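Local coordinates for protein cysteine synthase (Helicobacter pylori, PDB 6AHI) that uses pyridoxal 5'-phosphate to make L-cysteine from O-acetyl-L-serine and hydrogen sulfide, and also has cystathionine beta-synthase activity, working as a homodimer, at residues 177-182 with 228-233; 17-22 with 30-35; 67-72 with 90-95; 265-270 with 292-297; 210-215 with 239-244. One frame throughout, in Å; residues are numbered along the deposited sequence.

Contact 1: 177-182 with 228-233; sequences AGIGSG and FIPPFF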
# COMPACT_ATOMS: atom_id res chain seq x y z
N ALA A 177 19.95 8.12 -5.55
CA ALA A 177 18.54 8.11 -5.92
C ALA A 177 18.38 7.93 -7.43
O ALA A 177 19.20 8.44 -8.21
CB ALA A 177 17.85 9.37 -5.46
N GLY A 178 17.34 7.18 -7.81
CA GLY A 178 16.95 6.99 -9.19
C GLY A 178 16.50 8.30 -9.84
O GLY A 178 15.92 9.18 -9.17
N ILE A 179 16.78 8.41 -11.14
CA ILE A 179 16.43 9.56 -11.96
C ILE A 179 15.50 9.10 -13.07
O ILE A 179 15.87 8.20 -13.85
CB ILE A 179 17.69 10.23 -12.54
CG1 ILE A 179 18.53 10.88 -11.45
CG2 ILE A 179 17.33 11.21 -13.67
CD1 ILE A 179 19.96 11.03 -11.83
N GLY A 180 14.30 9.69 -13.08
CA GLY A 180 13.38 9.70 -14.21
C GLY A 180 13.36 11.08 -14.84
O GLY A 180 14.12 11.35 -15.72
N SER A 181 12.50 11.96 -14.31
CA SER A 181 12.53 13.39 -14.66
C SER A 181 13.78 14.03 -14.03
O SER A 181 14.28 14.99 -14.51
CB SER A 181 11.30 14.08 -14.16
OG SER A 181 11.25 14.00 -12.73
N GLY A 182 14.22 13.49 -12.89
CA GLY A 182 15.33 14.08 -12.14
C GLY A 182 14.89 14.95 -10.98
O GLY A 182 15.74 15.46 -10.27
N PHE A 228 18.09 11.66 -22.53
CA PHE A 228 18.76 12.94 -22.63
C PHE A 228 18.99 13.50 -21.21
O PHE A 228 18.39 13.02 -20.24
CB PHE A 228 17.93 13.93 -23.47
CG PHE A 228 16.49 14.09 -23.04
CD1 PHE A 228 16.17 14.74 -21.86
CD2 PHE A 228 15.46 13.62 -23.84
CE1 PHE A 228 14.84 14.91 -21.48
CE2 PHE A 228 14.13 13.78 -23.45
CZ PHE A 228 13.83 14.41 -22.26
N ILE A 229 19.81 14.55 -21.11
CA ILE A 229 20.15 15.20 -19.81
C ILE A 229 18.91 15.93 -19.29
O ILE A 229 18.34 16.76 -19.99
CB ILE A 229 21.33 16.18 -19.95
CG1 ILE A 229 22.60 15.54 -20.51
CG2 ILE A 229 21.59 16.86 -18.61
CD1 ILE A 229 23.15 14.36 -19.71
N PRO A 230 18.43 15.64 -18.06
CA PRO A 230 17.42 16.47 -17.39
C PRO A 230 17.88 17.91 -17.22
O PRO A 230 19.07 18.15 -16.98
CB PRO A 230 17.27 15.83 -16.00
CG PRO A 230 17.68 14.40 -16.25
CD PRO A 230 18.82 14.48 -17.25
N PRO A 231 16.98 18.91 -17.31
CA PRO A 231 17.36 20.31 -17.13
C PRO A 231 17.51 20.75 -15.66
O PRO A 231 17.61 21.93 -15.38
CB PRO A 231 16.19 21.02 -17.83
CG PRO A 231 14.99 20.16 -17.50
CD PRO A 231 15.54 18.75 -17.60
N PHE A 232 17.55 19.81 -14.72
CA PHE A 232 17.46 20.19 -13.28
C PHE A 232 18.82 20.16 -12.58
O PHE A 232 18.90 20.54 -11.43
CB PHE A 232 16.49 19.29 -12.51
CG PHE A 232 15.07 19.37 -13.00
CD1 PHE A 232 14.44 20.60 -13.15
CD2 PHE A 232 14.37 18.23 -13.34
CE1 PHE A 232 13.14 20.68 -13.61
CE2 PHE A 232 13.06 18.30 -13.80
CZ PHE A 232 12.44 19.53 -13.93
N PHE A 233 19.87 19.76 -13.31
CA PHE A 233 21.14 19.40 -12.71
C PHE A 233 22.20 20.50 -12.85
O PHE A 233 23.32 20.29 -12.41
CB PHE A 233 21.67 18.11 -13.33
CG PHE A 233 20.84 16.87 -13.07
CD1 PHE A 233 19.80 16.88 -12.16
CD2 PHE A 233 21.11 15.70 -13.74
CE1 PHE A 233 19.04 15.75 -11.94
CE2 PHE A 233 20.35 14.56 -13.53
CZ PHE A 233 19.30 14.59 -12.63
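The rings of F232 and F233 both turn toward the glycine-rich turn 180-182 and meet its backbone carbonyls edge-on. The edge of the F232 ring faces S181 O, near the ring plane, with CD2 3.4 Å from that oxygen. P231 CG of the same loop lies over the centre of one F232 face. The F233 ring presents its edge to G182 O, and its CE1 is 3.7 Å from that oxygen. P230 CB covers one F233 face, offset toward the rim. I179 comes from the opposite direction to F233. Its CD1 reaches F233 CZ at 3.7 Å, obliquely to the ring. With CG1 of I179 beside the backbone N (chi1 -68°), CG2 is left anti to that N and meets P230 CG at 4.1 Å. P230 CB also rests on S181 O, at 3.4 Å. The segments thus meet by packing and by ring edges against carbonyl oxygens. G182 has a positive phi (98°), and P230 and F233 close in where a side chain would start, so backbone angle and packing both suit glycine. The turn also holds the cofactor. The N atoms of G180 and G182 and the OG of S181 bond to phosphate oxygens of the pyridoxal-phosphate lysine at position 46; S181 OG also bonds to N152 ND2. G182 is the N-cap of helix 183-195, whose A186 touches both phenylalanine rings. This is the glycine-rich phosphate-binding loop of fold-type II pyridoxal-phosphate enzymes, between strand 174-178 and helix 183-195, backed here by an aromatic and proline loop.

Contact 2: 17-22 with 30-35; sequences FKFTNK and SAIYAK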
# COMPACT_ATOMS: atom_id res chain seq x y z
N PHE A 17 13.87 2.56 6.48
CA PHE A 17 14.39 1.26 6.73
C PHE A 17 15.91 1.34 6.83
O PHE A 17 16.58 1.88 5.91
CB PHE A 17 13.98 0.30 5.62
CG PHE A 17 14.01 -1.15 6.05
CD1 PHE A 17 15.21 -1.84 6.10
CD2 PHE A 17 12.88 -1.78 6.53
CE1 PHE A 17 15.27 -3.14 6.58
CE2 PHE A 17 12.92 -3.09 6.97
CZ PHE A 17 14.12 -3.77 7.01
N LYS A 18 16.48 0.80 7.91
CA LYS A 18 17.94 0.77 8.09
C LYS A 18 18.48 -0.64 7.83
O LYS A 18 18.05 -1.63 8.47
CB LYS A 18 18.35 1.21 9.49
CG LYS A 18 19.85 1.26 9.74
CD LYS A 18 20.14 1.44 11.21
CE LYS A 18 21.58 1.83 11.47
NZ LYS A 18 21.75 2.01 12.93
N PHE A 19 19.39 -0.71 6.85
CA PHE A 19 20.11 -1.92 6.49
C PHE A 19 21.56 -1.83 6.99
O PHE A 19 22.23 -0.80 6.83
CB PHE A 19 20.15 -2.08 4.97
CG PHE A 19 18.82 -2.10 4.27
CD1 PHE A 19 18.18 -3.32 4.00
CD2 PHE A 19 18.23 -0.93 3.81
CE1 PHE A 19 16.98 -3.35 3.29
CE2 PHE A 19 17.03 -0.97 3.13
CZ PHE A 19 16.40 -2.17 2.88
N THR A 20 22.07 -2.94 7.56
CA THR A 20 23.46 -3.02 7.99
C THR A 20 24.11 -4.29 7.43
O THR A 20 23.49 -5.02 6.64
CB THR A 20 23.54 -3.05 9.53
OG1 THR A 20 22.96 -4.29 9.94
CG2 THR A 20 22.83 -1.88 10.16
N ASN A 21 25.34 -4.56 7.89
CA ASN A 21 26.13 -5.73 7.43
C ASN A 21 25.44 -7.05 7.82
O ASN A 21 25.88 -8.09 7.32
CB ASN A 21 27.58 -5.73 7.96
CG ASN A 21 27.69 -5.81 9.46
OD1 ASN A 21 26.71 -5.69 10.17
ND2 ASN A 21 28.90 -6.01 9.97
N LYS A 22 24.42 -7.00 8.69
CA LYS A 22 23.61 -8.17 9.06
C LYS A 22 22.71 -8.61 7.90
O LYS A 22 22.27 -9.72 7.90
CB LYS A 22 22.57 -7.88 10.16
CG LYS A 22 23.09 -7.50 11.53
CD LYS A 22 24.14 -8.44 12.02
CE LYS A 22 24.86 -7.88 13.23
NZ LYS A 22 25.97 -6.97 12.84
N SER A 30 28.81 0.75 8.81
CA SER A 30 28.09 1.48 7.79
C SER A 30 26.62 1.06 7.81
O SER A 30 26.23 0.02 8.36
CB SER A 30 28.70 1.25 6.44
OG SER A 30 30.03 1.73 6.41
N ALA A 31 25.78 1.87 7.16
CA ALA A 31 24.37 1.60 7.04
C ALA A 31 23.83 2.23 5.75
O ALA A 31 24.34 3.27 5.30
CB ALA A 31 23.60 2.15 8.22
N ILE A 32 22.75 1.62 5.25
CA ILE A 32 21.93 2.21 4.22
C ILE A 32 20.57 2.51 4.85
O ILE A 32 19.93 1.64 5.41
CB ILE A 32 21.81 1.30 2.98
CG1 ILE A 32 23.17 1.05 2.31
CG2 ILE A 32 20.81 1.89 1.99
CD1 ILE A 32 23.14 -0.02 1.26
N TYR A 33 20.12 3.74 4.64
CA TYR A 33 18.79 4.16 5.02
C TYR A 33 17.96 4.36 3.75
O TYR A 33 18.30 5.17 2.95
CB TYR A 33 18.86 5.47 5.78
CG TYR A 33 19.64 5.36 7.05
CD1 TYR A 33 19.03 4.91 8.20
CD2 TYR A 33 20.98 5.68 7.10
CE1 TYR A 33 19.72 4.84 9.40
CE2 TYR A 33 21.70 5.57 8.29
CZ TYR A 33 21.06 5.17 9.45
OH TYR A 33 21.76 5.08 10.63
N ALA A 34 16.83 3.67 3.68
CA ALA A 34 15.91 3.82 2.60
C ALA A 34 14.65 4.48 3.11
O ALA A 34 13.93 3.94 3.97
CB ALA A 34 15.58 2.50 1.96
N LYS A 35 14.38 5.64 2.53
CA LYS A 35 13.14 6.32 2.77
C LYS A 35 12.03 5.60 2.01
O LYS A 35 12.12 5.45 0.80
CB LYS A 35 13.34 7.78 2.39
CG LYS A 35 12.16 8.66 2.69
CD LYS A 35 11.96 8.91 4.13
CE LYS A 35 11.17 10.18 4.33
NZ LYS A 35 10.52 10.18 5.65
O HOH W 1 20.28 4.52 13.33
O HOH W 2 27.05 -2.40 8.86
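F17 and A34 form a hydrogen-bonded pair of the antiparallel beta hairpin 16-19/31-36, whose first strand is outermost in this chain's larger sheet. F17 N gives its proton to A34 O at 2.9 Å, and A34 N returns one to F17 O. In the next such pair, F19 N to I32 O is 2.8 Å and almost straight (179°), and I32 N bonds back to F19 O. K18 and Y33 make the non-hydrogen-bonded pair between them. The backbones of A31, Y33 and K35 bond to residues of strand 287-292 and to S286 just before it. One water accepts from N21 N and donates to S30 O at 2.6 Å. F17 also pairs in parallel with a strand of the second subunit, so the sheet crosses the dimer interface. On the face with F17, F19, I32 and A34, the F19 ring has F17 CD1 over its centre and A34 CB at its edge, 3.9 Å from CE2. On the opposite face K18 extends alongside the Y33 ring, CG anti to the backbone N (chi1 -178°). Y33 OH bonds to Q287 OE1. A water in the Y33 ring plane accepts from K18 NZ at 2.9 Å and bonds to Y33 OH at 3.1 Å.

Contact 3: 67-72 with 90-95; sequences TTIIEP and LKTIFV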
# COMPACT_ATOMS: atom_id res chain seq x y z
N THR A 67 -10.27 25.24 -12.29
CA THR A 67 -9.13 24.84 -13.11
C THR A 67 -9.23 23.33 -13.40
O THR A 67 -9.58 22.54 -12.50
CB THR A 67 -7.82 25.13 -12.37
OG1 THR A 67 -7.73 26.53 -12.18
CG2 THR A 67 -6.60 24.64 -13.11
N THR A 68 -8.90 22.94 -14.64
CA THR A 68 -8.66 21.54 -14.97
C THR A 68 -7.15 21.29 -15.04
O THR A 68 -6.44 21.99 -15.78
CB THR A 68 -9.26 21.14 -16.32
OG1 THR A 68 -10.68 21.28 -16.28
CG2 THR A 68 -8.96 19.70 -16.68
N ILE A 69 -6.69 20.28 -14.29
CA ILE A 69 -5.28 19.85 -14.34
C ILE A 69 -5.11 18.87 -15.51
O ILE A 69 -5.84 17.88 -15.57
CB ILE A 69 -4.84 19.13 -13.05
CG1 ILE A 69 -5.17 19.92 -11.78
CG2 ILE A 69 -3.36 18.79 -13.15
CD1 ILE A 69 -4.72 21.36 -11.84
N ILE A 70 -4.12 19.15 -16.38
CA ILE A 70 -3.72 18.26 -17.47
C ILE A 70 -2.23 17.91 -17.30
O ILE A 70 -1.43 18.79 -17.14
CB ILE A 70 -3.95 18.95 -18.82
CG1 ILE A 70 -5.33 19.61 -18.91
CG2 ILE A 70 -3.71 17.97 -19.97
CD1 ILE A 70 -5.62 20.27 -20.22
N GLU A 71 -1.87 16.62 -17.40
CA GLU A 71 -0.47 16.20 -17.32
C GLU A 71 -0.25 14.94 -18.16
O GLU A 71 -1.02 14.00 -18.07
CB GLU A 71 -0.07 15.98 -15.86
CG GLU A 71 1.41 15.70 -15.64
CD GLU A 71 2.40 16.77 -16.04
OE1 GLU A 71 2.01 17.74 -16.77
OE2 GLU A 71 3.60 16.64 -15.64
N PRO A 72 0.83 14.88 -19.00
CA PRO A 72 1.30 13.60 -19.54
C PRO A 72 2.05 12.83 -18.46
O PRO A 72 2.83 13.41 -17.72
CB PRO A 72 2.23 14.05 -20.68
CG PRO A 72 2.82 15.33 -20.15
CD PRO A 72 1.66 16.01 -19.44
N LEU A 90 -11.12 19.22 -7.86
CA LEU A 90 -10.56 19.60 -9.16
C LEU A 90 -10.70 18.42 -10.14
O LEU A 90 -10.38 17.29 -9.82
CB LEU A 90 -9.08 19.96 -9.01
CG LEU A 90 -8.76 21.18 -8.15
CD1 LEU A 90 -7.25 21.42 -8.10
CD2 LEU A 90 -9.49 22.41 -8.66
N LYS A 91 -11.06 18.73 -11.39
CA LYS A 91 -11.00 17.77 -12.50
C LYS A 91 -9.55 17.64 -13.01
O LYS A 91 -8.78 18.61 -13.00
CB LYS A 91 -11.93 18.18 -13.65
CG LYS A 91 -13.42 18.03 -13.36
CD LYS A 91 -13.82 16.63 -12.93
CE LYS A 91 -15.31 16.49 -12.76
NZ LYS A 91 -15.68 15.21 -12.12
N THR A 92 -9.21 16.43 -13.46
CA THR A 92 -7.88 16.07 -13.96
C THR A 92 -8.01 15.30 -15.28
O THR A 92 -8.93 14.51 -15.46
CB THR A 92 -7.11 15.22 -12.94
OG1 THR A 92 -7.88 14.05 -12.66
CG2 THR A 92 -6.85 15.96 -11.64
N ILE A 93 -7.05 15.54 -16.19
CA ILE A 93 -6.92 14.78 -17.44
C ILE A 93 -5.47 14.29 -17.54
O ILE A 93 -4.55 15.09 -17.42
CB ILE A 93 -7.32 15.64 -18.68
CG1 ILE A 93 -8.72 16.23 -18.56
CG2 ILE A 93 -7.19 14.83 -19.95
CD1 ILE A 93 -8.96 17.44 -19.43
N PHE A 94 -5.28 12.98 -17.71
CA PHE A 94 -3.93 12.45 -17.88
C PHE A 94 -3.80 11.84 -19.28
O PHE A 94 -4.69 11.14 -19.77
CB PHE A 94 -3.58 11.49 -16.74
CG PHE A 94 -3.67 12.17 -15.40
CD1 PHE A 94 -2.89 13.27 -15.11
CD2 PHE A 94 -4.58 11.75 -14.45
CE1 PHE A 94 -2.99 13.92 -13.89
CE2 PHE A 94 -4.70 12.41 -13.24
CZ PHE A 94 -3.92 13.50 -12.97
N VAL A 95 -2.67 12.15 -19.92
CA VAL A 95 -2.33 11.61 -21.23
C VAL A 95 -1.23 10.57 -21.03
O VAL A 95 -0.14 10.88 -20.55
CB VAL A 95 -1.92 12.70 -22.22
CG1 VAL A 95 -1.83 12.13 -23.63
CG2 VAL A 95 -2.87 13.89 -22.18
O HOH W 3 -11.77 21.41 -11.99
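I69 and I93 carry the middle of a run of four backbone hydrogen bonds between parallel strands 68-72 and 91-97. I93 N to I69 O is 2.7 Å. I69 N bonds to K91 O at 3.0 Å. E71 N and V95 N follow, bonding to I93 O and E71 O, both at 3.1 Å. Before the first of these bonds a water bridges the strands, donating to T67 O and accepting from K91 N at 2.8 Å. Side chains alternate on the two faces. On one, T68 CG2 meets I93 CD1 at 3.6 Å. T68 OG1 stands beside the backbone N (chi1 -63°), which leaves CG2 on the far side from that N, toward the isoleucine. I70 CG1 packs more loosely on the same CD1. On the other face I69 CB touches T92 CG2 at 4.0 Å, and the F94 ring sets its edge against E71 O. The E71 carboxylate bends away and is held by the N atoms of L145 and Q146. The two strands and helix 76-85 between them form a beta-alpha-beta unit; the helix covers L90, T92 and F94. Helix 123-137 lies on the opposite face over P72 and V95. Strand 114-118 flanks 91-97, and strand 141-142 flanks 68-72.

Contact 4: 265-270 with 292-297; sequences GSSSGA and FPDVAD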
# COMPACT_ATOMS: atom_id res chain seq x y z
N GLY A 265 8.86 -1.47 -6.05
CA GLY A 265 9.02 -1.57 -7.51
C GLY A 265 10.46 -1.81 -7.92
O GLY A 265 11.39 -1.72 -7.12
N SER A 266 10.67 -2.10 -9.21
CA SER A 266 11.99 -2.35 -9.77
C SER A 266 12.91 -1.12 -9.63
O SER A 266 14.12 -1.27 -9.55
CB SER A 266 11.87 -2.82 -11.20
OG SER A 266 11.26 -1.81 -11.97
N SER A 267 12.35 0.10 -9.58
CA SER A 267 13.19 1.30 -9.46
C SER A 267 13.76 1.40 -8.03
O SER A 267 14.85 1.96 -7.85
CB SER A 267 12.49 2.56 -9.84
OG SER A 267 11.51 2.94 -8.90
N SER A 268 13.07 0.82 -7.05
CA SER A 268 13.58 0.66 -5.68
C SER A 268 14.73 -0.36 -5.62
O SER A 268 15.74 -0.11 -5.00
CB SER A 268 12.47 0.27 -4.72
OG SER A 268 11.48 1.29 -4.62
N GLY A 269 14.56 -1.52 -6.25
CA GLY A 269 15.64 -2.49 -6.34
C GLY A 269 16.87 -1.89 -6.99
O GLY A 269 17.99 -2.16 -6.56
N ALA A 270 16.67 -1.09 -8.05
CA ALA A 270 17.78 -0.48 -8.77
C ALA A 270 18.51 0.51 -7.85
O ALA A 270 19.74 0.47 -7.75
CB ALA A 270 17.33 0.21 -10.03
N PHE A 292 13.09 4.61 -1.90
CA PHE A 292 12.31 3.59 -2.57
C PHE A 292 11.03 4.22 -3.10
O PHE A 292 10.11 4.46 -2.32
CB PHE A 292 11.99 2.43 -1.61
CG PHE A 292 13.17 1.59 -1.22
CD1 PHE A 292 14.42 1.80 -1.77
CD2 PHE A 292 13.03 0.57 -0.29
CE1 PHE A 292 15.49 1.00 -1.42
CE2 PHE A 292 14.11 -0.21 0.08
CZ PHE A 292 15.34 -0.01 -0.50
N PRO A 293 10.93 4.51 -4.41
CA PRO A 293 9.83 5.34 -4.91
C PRO A 293 8.39 4.78 -4.88
O PRO A 293 7.49 5.55 -4.62
CB PRO A 293 10.26 5.68 -6.34
CG PRO A 293 11.75 5.52 -6.34
CD PRO A 293 11.97 4.33 -5.42
N ASP A 294 8.17 3.49 -5.15
CA ASP A 294 6.79 3.03 -5.33
C ASP A 294 6.65 1.55 -4.96
O ASP A 294 7.62 0.85 -4.77
CB ASP A 294 6.29 3.38 -6.73
CG ASP A 294 6.59 2.41 -7.86
OD1 ASP A 294 7.59 1.65 -7.75
OD2 ASP A 294 5.86 2.48 -8.90
N VAL A 295 5.38 1.11 -4.90
CA VAL A 295 4.96 -0.21 -4.50
C VAL A 295 5.07 -1.20 -5.65
O VAL A 295 4.82 -0.85 -6.81
CB VAL A 295 3.51 -0.22 -3.96
CG1 VAL A 295 3.35 0.63 -2.73
CG2 VAL A 295 2.49 0.19 -5.01
N ALA A 296 5.36 -2.46 -5.30
CA ALA A 296 5.52 -3.54 -6.28
C ALA A 296 4.18 -3.94 -6.92
O ALA A 296 4.18 -4.45 -8.03
CB ALA A 296 6.15 -4.75 -5.63
N ASP A 297 3.07 -3.73 -6.20
CA ASP A 297 1.75 -4.28 -6.54
C ASP A 297 1.31 -3.90 -7.95
O ASP A 297 0.62 -4.67 -8.59
CB ASP A 297 0.66 -3.76 -5.60
CG ASP A 297 0.91 -4.11 -4.15
OD1 ASP A 297 2.03 -3.79 -3.63
OD2 ASP A 297 -0.00 -4.69 -3.57
O HOH W 4 10.03 1.78 -6.88
O HOH W 5 9.44 0.84 -10.15
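S268 OG sits against the backbone of F292 and P293, 3.2 Å from F292 CA and 3.2 Å from P293 CD. The oxygen is anti to its carbonyl carbon (chi1 -63°), which lays it against the F292-P293 backbone. S268 CB rests by the root of the F292 ring, 3.8 Å from CG. S267 OG faces the proline ring, with P293 CG at 3.6 Å. The one direct bond between the segments is G265 N to D294 O, 2.9 Å long, its donor above the carbonyl plane. D294 OD1 lies 3.5 Å from G265 CA, close enough that the site suits a glycine. G265 is also the N-cap of helix 266-281. Two waters fill in the polar links. One donates to S267 OG, bonds to S268 OG and accepts from D294 N; it also lies 2.6 Å from D294 OD1. The other accepts from S267 N at 3.1 Å and has D294 OD1 within bonding distance. Outside the pair, D294 OD2 is fixed by Y299 OH and N76 ND2, and F292 packs on A34 and L36 of strand 31-36. S267 OG hydrogen-bonds to N1 of the pyridoxal-phosphate lysine at position 46. A serine at the pyridine nitrogen is typical of this family; aminotransferases have an aspartate there. The cofactor nitrogen thus meets a neutral hydroxyl, itself placed by a water that donates to it.

Contact 5: 210-215 with 239-244; sequences ILNGGE and DGFETI
Residues I210 to G213 form a type I beta turn, closed by G213 N to I210 O at 2.8 Å, and L211 and N212 at its corner meet F241 and T243 of strand 240-244. L211 CB lies over one face of the F241 ring in a CH-pi contact, 3.9 Å from the ring centroid and 17° off the normal. L211 CD1 adds a contact to F241 CD1 at 3.7 Å. The side chain of N212 reaches past the ring to the strand, its amide plane turned 72° from the ring plane. N212 OD1 lies at the ring edge. N212 ND2 donates to F241 O at 2.8 Å in a nearly straight bond (165°), but approaches from above the carbonyl plane. It also donates to T243 OG1 at 3.3 Å. Both acceptors lie close to the amide plane, so the two bonds fix the amide's rotation. T243 OG1 bonds as well to E205 OE2 of strand 200-206. E205 OE1 accepts from L211 N, so one carboxylate serves both turn and strand. This contact joins a surface loop to the outermost strand of the larger sheet in this chain. Polar and apolar parts combine: one asparagine amide spends both N-H groups on the strand, while a leucine covers the aromatic face.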
# COMPACT_ATOMS: atom_id res chain seq x y z
N ILE A 210 21.34 7.21 -20.70
CA ILE A 210 22.56 7.80 -21.35
C ILE A 210 23.51 8.53 -20.39
O ILE A 210 24.53 9.03 -20.83
CB ILE A 210 22.14 8.74 -22.52
CG1 ILE A 210 21.15 9.82 -22.07
CG2 ILE A 210 21.62 7.92 -23.68
CD1 ILE A 210 21.72 10.84 -21.11
N LEU A 211 23.23 8.59 -19.08
CA LEU A 211 23.96 9.54 -18.19
C LEU A 211 25.44 9.17 -18.07
O LEU A 211 26.28 10.07 -17.93
CB LEU A 211 23.27 9.61 -16.82
CG LEU A 211 21.93 10.36 -16.79
CD1 LEU A 211 21.20 10.18 -15.47
CD2 LEU A 211 22.12 11.84 -17.08
N ASN A 212 25.78 7.88 -18.16
CA ASN A 212 27.20 7.43 -18.18
C ASN A 212 27.73 7.25 -19.61
O ASN A 212 28.73 6.56 -19.80
CB ASN A 212 27.41 6.14 -17.37
CG ASN A 212 27.71 6.44 -15.92
OD1 ASN A 212 28.33 7.45 -15.64
ND2 ASN A 212 27.26 5.57 -15.01
N GLY A 213 27.06 7.86 -20.60
CA GLY A 213 27.59 7.89 -21.97
C GLY A 213 27.20 6.68 -22.79
O GLY A 213 27.48 6.62 -23.96
N GLY A 214 26.51 5.70 -22.19
CA GLY A 214 26.02 4.51 -22.91
C GLY A 214 24.99 4.86 -23.98
O GLY A 214 24.41 5.95 -23.97
N GLU A 215 24.76 3.92 -24.90
CA GLU A 215 23.80 4.08 -25.99
C GLU A 215 22.38 4.01 -25.43
O GLU A 215 22.10 3.22 -24.53
CB GLU A 215 24.00 2.98 -27.04
CG GLU A 215 25.39 2.95 -27.63
CD GLU A 215 25.73 4.09 -28.58
OE1 GLU A 215 24.79 4.71 -29.12
OE2 GLU A 215 26.93 4.36 -28.80
N ASP A 239 28.51 13.51 -8.04
CA ASP A 239 29.76 12.75 -7.93
C ASP A 239 29.80 11.64 -8.98
O ASP A 239 30.87 11.28 -9.46
CB ASP A 239 29.96 12.23 -6.51
CG ASP A 239 30.21 13.38 -5.55
OD1 ASP A 239 31.34 13.89 -5.57
OD2 ASP A 239 29.26 13.84 -4.88
N GLY A 240 28.64 11.10 -9.34
CA GLY A 240 28.57 10.02 -10.29
C GLY A 240 27.16 9.56 -10.56
O GLY A 240 26.24 9.98 -9.89
N PHE A 241 27.02 8.78 -11.64
CA PHE A 241 25.83 8.04 -11.98
C PHE A 241 26.17 6.56 -11.92
O PHE A 241 27.30 6.15 -12.22
CB PHE A 241 25.32 8.40 -13.37
CG PHE A 241 24.99 9.87 -13.50
CD1 PHE A 241 23.87 10.40 -12.90
CD2 PHE A 241 25.85 10.72 -14.17
CE1 PHE A 241 23.61 11.76 -12.97
CE2 PHE A 241 25.57 12.08 -14.26
CZ PHE A 241 24.44 12.59 -13.68
N GLU A 242 25.19 5.76 -11.51
CA GLU A 242 25.32 4.33 -11.43
C GLU A 242 24.32 3.72 -12.43
O GLU A 242 23.11 4.01 -12.33
CB GLU A 242 25.12 3.93 -9.97
CG GLU A 242 25.57 2.52 -9.65
CD GLU A 242 27.07 2.29 -9.62
OE1 GLU A 242 27.75 2.88 -8.78
OE2 GLU A 242 27.56 1.52 -10.48
N THR A 243 24.82 2.91 -13.37
CA THR A 243 24.00 2.23 -14.38
C THR A 243 23.74 0.81 -13.90
O THR A 243 24.68 0.05 -13.70
CB THR A 243 24.67 2.16 -15.76
OG1 THR A 243 25.06 3.47 -16.16
CG2 THR A 243 23.78 1.57 -16.82
N ILE A 244 22.46 0.47 -13.72
CA ILE A 244 22.04 -0.83 -13.18
C ILE A 244 21.35 -1.62 -14.30
O ILE A 244 20.42 -1.15 -14.93
CB ILE A 244 21.10 -0.62 -11.98
CG1 ILE A 244 21.76 0.24 -10.90
CG2 ILE A 244 20.62 -1.95 -11.43
CD1 ILE A 244 23.05 -0.32 -10.37

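Contact 2 comes first along the chain, then contact 3; contacts 1 and 5 interleave, and contact 4 comes last. Contacts 1, 2 and 5 all reach the mixed six-stranded sheet, with contacts 2 and 5 on the two outermost strands within this chain, their centres about 24 Å apart. Contact 4 touches contact 2 where K35 O meets F292 N at 3.0 Å, a probable hydrogen bond. Contacts 1 and 5 touch through I179, L211 and F241. Contact 3 stands apart in the parallel four-stranded sheet, about 38 Å from contact 2 between centres. Contacts 1 and 4, about 17 Å apart between centres, hold the phosphate and the pyridine nitrogen of the same cofactor.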